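Local coordinates for protein mRNA export factor (Human herpesvirus 1, PDB 4YXP) that regulates viral gene expression, inhibits host splicing and mediates nuclear export of intronless viral mRNAs, and forms a homodimer through its C-terminal part, at residues N52-P57 with V79-S84. Sequence-based numbering, arbitrary orientation.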
loop_
_atom_site.group_PDB
_atom_site.type_symbol
_atom_site.label_atom_id
_atom_site.label_comp_id
_atom_site.label_asym_id
_atom_site.label_seq_id
_atom_site.Cartn_x
_atom_site.Cartn_y
_atom_site.Cartn_z
ATOM N N ASN B 52 -0.693 -18.560 31.827
ATOM C CA ASN B 52 -2.126 -18.821 31.963
ATOM C C ASN B 52 -2.974 -17.877 31.114
ATOM O O ASN B 52 -4.078 -17.498 31.507
ATOM C CB ASN B 52 -2.549 -18.720 33.431
ATOM C CG ASN B 52 -2.066 -19.893 34.253
ATOM O OD1 ASN B 52 -0.938 -19.896 34.752
ATOM N ND2 ASN B 52 -2.917 -20.903 34.400
ATOM N N SER B 53 -2.451 -17.500 29.951
ATOM C CA SER B 53 -3.217 -16.728 28.981
ATOM C C SER B 53 -3.632 -17.623 27.819
ATOM O O SER B 53 -2.792 -18.324 27.252
ATOM C CB SER B 53 -2.403 -15.541 28.458
ATOM O OG SER B 53 -3.063 -14.905 27.374
ATOM N N PRO B 54 -4.923 -17.602 27.448
ATOM C CA PRO B 54 -5.311 -18.344 26.243
ATOM C C PRO B 54 -4.747 -17.718 24.963
ATOM O O PRO B 54 -4.868 -18.300 23.887
ATOM C CB PRO B 54 -6.840 -18.268 26.262
ATOM C CG PRO B 54 -7.142 -17.016 27.006
ATOM C CD PRO B 54 -6.066 -16.891 28.050
ATOM N N TRP B 55 -4.141 -16.541 25.088
ATOM C CA TRP B 55 -3.574 -15.834 23.942
ATOM C C TRP B 55 -2.067 -16.047 23.824
ATOM O O TRP B 55 -1.414 -15.421 22.991
ATOM C CB TRP B 55 -3.862 -14.336 24.048
ATOM C CG TRP B 55 -5.314 -13.993 24.044
ATOM C CD1 TRP B 55 -6.117 -13.793 25.133
ATOM C CD2 TRP B 55 -6.144 -13.801 22.891
ATOM N NE1 TRP B 55 -7.396 -13.494 24.726
ATOM C CE2 TRP B 55 -7.437 -13.489 23.357
ATOM C CE3 TRP B 55 -5.918 -13.864 21.514
ATOM C CZ2 TRP B 55 -8.499 -13.243 22.490
ATOM C CZ3 TRP B 55 -6.974 -13.618 20.656
ATOM C CH2 TRP B 55 -8.248 -13.311 21.147
ATOM N N ALA B 56 -1.518 -16.926 24.656
ATOM C CA ALA B 56 -0.071 -17.122 24.718
ATOM C C ALA B 56 0.575 -17.314 23.337
ATOM O O ALA B 56 1.653 -16.777 23.085
ATOM C CB ALA B 56 0.258 -18.307 25.619
ATOM N N PRO B 57 -0.069 -18.083 22.442
ATOM C CA PRO B 57 0.531 -18.292 21.116
ATOM C C PRO B 57 0.781 -17.012 20.307
ATOM O O PRO B 57 1.758 -16.962 19.559
ATOM C CB PRO B 57 -0.500 -19.178 20.410
ATOM C CG PRO B 57 -1.162 -19.919 21.512
ATOM C CD PRO B 57 -1.257 -18.936 22.637
ATOM N N VAL B 79 -15.703 -12.610 22.492
ATOM C CA VAL B 79 -16.390 -11.918 23.573
ATOM C C VAL B 79 -15.876 -12.451 24.909
ATOM O O VAL B 79 -15.666 -11.690 25.853
ATOM C CB VAL B 79 -17.923 -12.067 23.441
ATOM C CG1 VAL B 79 -18.635 -11.699 24.736
ATOM C CG2 VAL B 79 -18.431 -11.188 22.302
ATOM N N ALA B 80 -15.655 -13.759 24.977
ATOM C CA ALA B 80 -15.239 -14.398 26.223
ATOM C C ALA B 80 -13.775 -14.103 26.562
ATOM O O ALA B 80 -13.444 -13.798 27.710
ATOM C CB ALA B 80 -15.463 -15.899 26.137
ATOM N N HIS B 81 -12.904 -14.188 25.562
ATOM C CA HIS B 81 -11.462 -14.099 25.782
ATOM C C HIS B 81 -10.886 -12.715 25.502
ATOM O O HIS B 81 -9.740 -12.437 25.858
ATOM C CB HIS B 81 -10.741 -15.130 24.915
ATOM C CG HIS B 81 -10.970 -16.542 25.336
ATOM N ND1 HIS B 81 -10.411 -17.619 24.686
ATOM C CD2 HIS B 81 -11.704 -17.067 26.355
ATOM C CE1 HIS B 81 -10.785 -18.742 25.277
ATOM N NE2 HIS B 81 -11.571 -18.424 26.295
ATOM N N GLY B 82 -11.673 -11.855 24.864
ATOM C CA GLY B 82 -11.225 -10.512 24.530
ATOM C C GLY B 82 -10.688 -9.708 25.707
ATOM O O GLY B 82 -9.593 -9.150 25.629
ATOM N N PRO B 83 -11.461 -9.627 26.801
ATOM C CA PRO B 83 -11.021 -8.846 27.963
ATOM C C PRO B 83 -9.634 -9.236 28.479
ATOM O O PRO B 83 -8.896 -8.369 28.946
ATOM C CB PRO B 83 -12.102 -9.146 29.003
ATOM C CG PRO B 83 -13.324 -9.382 28.182
ATOM C CD PRO B 83 -12.840 -10.118 26.964
ATOM N N SER B 84 -9.285 -10.515 28.386
ATOM C CA SER B 84 -7.984 -10.994 28.844
ATOM C C SER B 84 -6.845 -10.369 28.038
ATOM O O SER B 84 -5.870 -9.869 28.599
ATOM C CB SER B 84 -7.913 -12.519 28.746
ATOM O OG SER B 84 -6.618 -12.992 29.068
HETATM O O HOH W 1 -4.021 -12.402 27.936
#
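The CA atoms of Ser53 and Ser84 lie 7.5 Å apart, where a type I beta turn from Ser53 to Ala56 meets the kinked middle of helix 75-91. Ser53 also makes an ST turn: its OG accepts from the backbone N of Trp55 at 3.0 Å. The contact lies near the edge of the helical fold, away from the zinc site.

Trp55 carries the join. With CG anti to its carbonyl carbon (chi1 -62°), the buried indole reaches the helix edge-on. Trp55 NE1 donates to His81 O at 2.8 Å, with an N-H...O angle of 155°. The oxygen lies close to the indole plane, but NE1 sits well above the carbonyl plane. The same oxygen also accepts a weak bond from Ser84 N, at the helix kink. Pro83 has no N-H for Val79 O, which accepts from His132 NE2 instead. Beside the indole bond, CB of His81 packs against NE1 and CZ2 of Trp55. Tyr268 of the second subunit also packs on Trp55, so the contact borders the dimer interface.

Pro54 lies over one face of the His81 imidazole in a CH-pi contact, with Pro54 CG 4.2 Å from the ring centroid. At the Ser84 end, a water links the two hydroxyls, 2.7 Å from Ser53 OG and 2.9 Å from Ser84 OG.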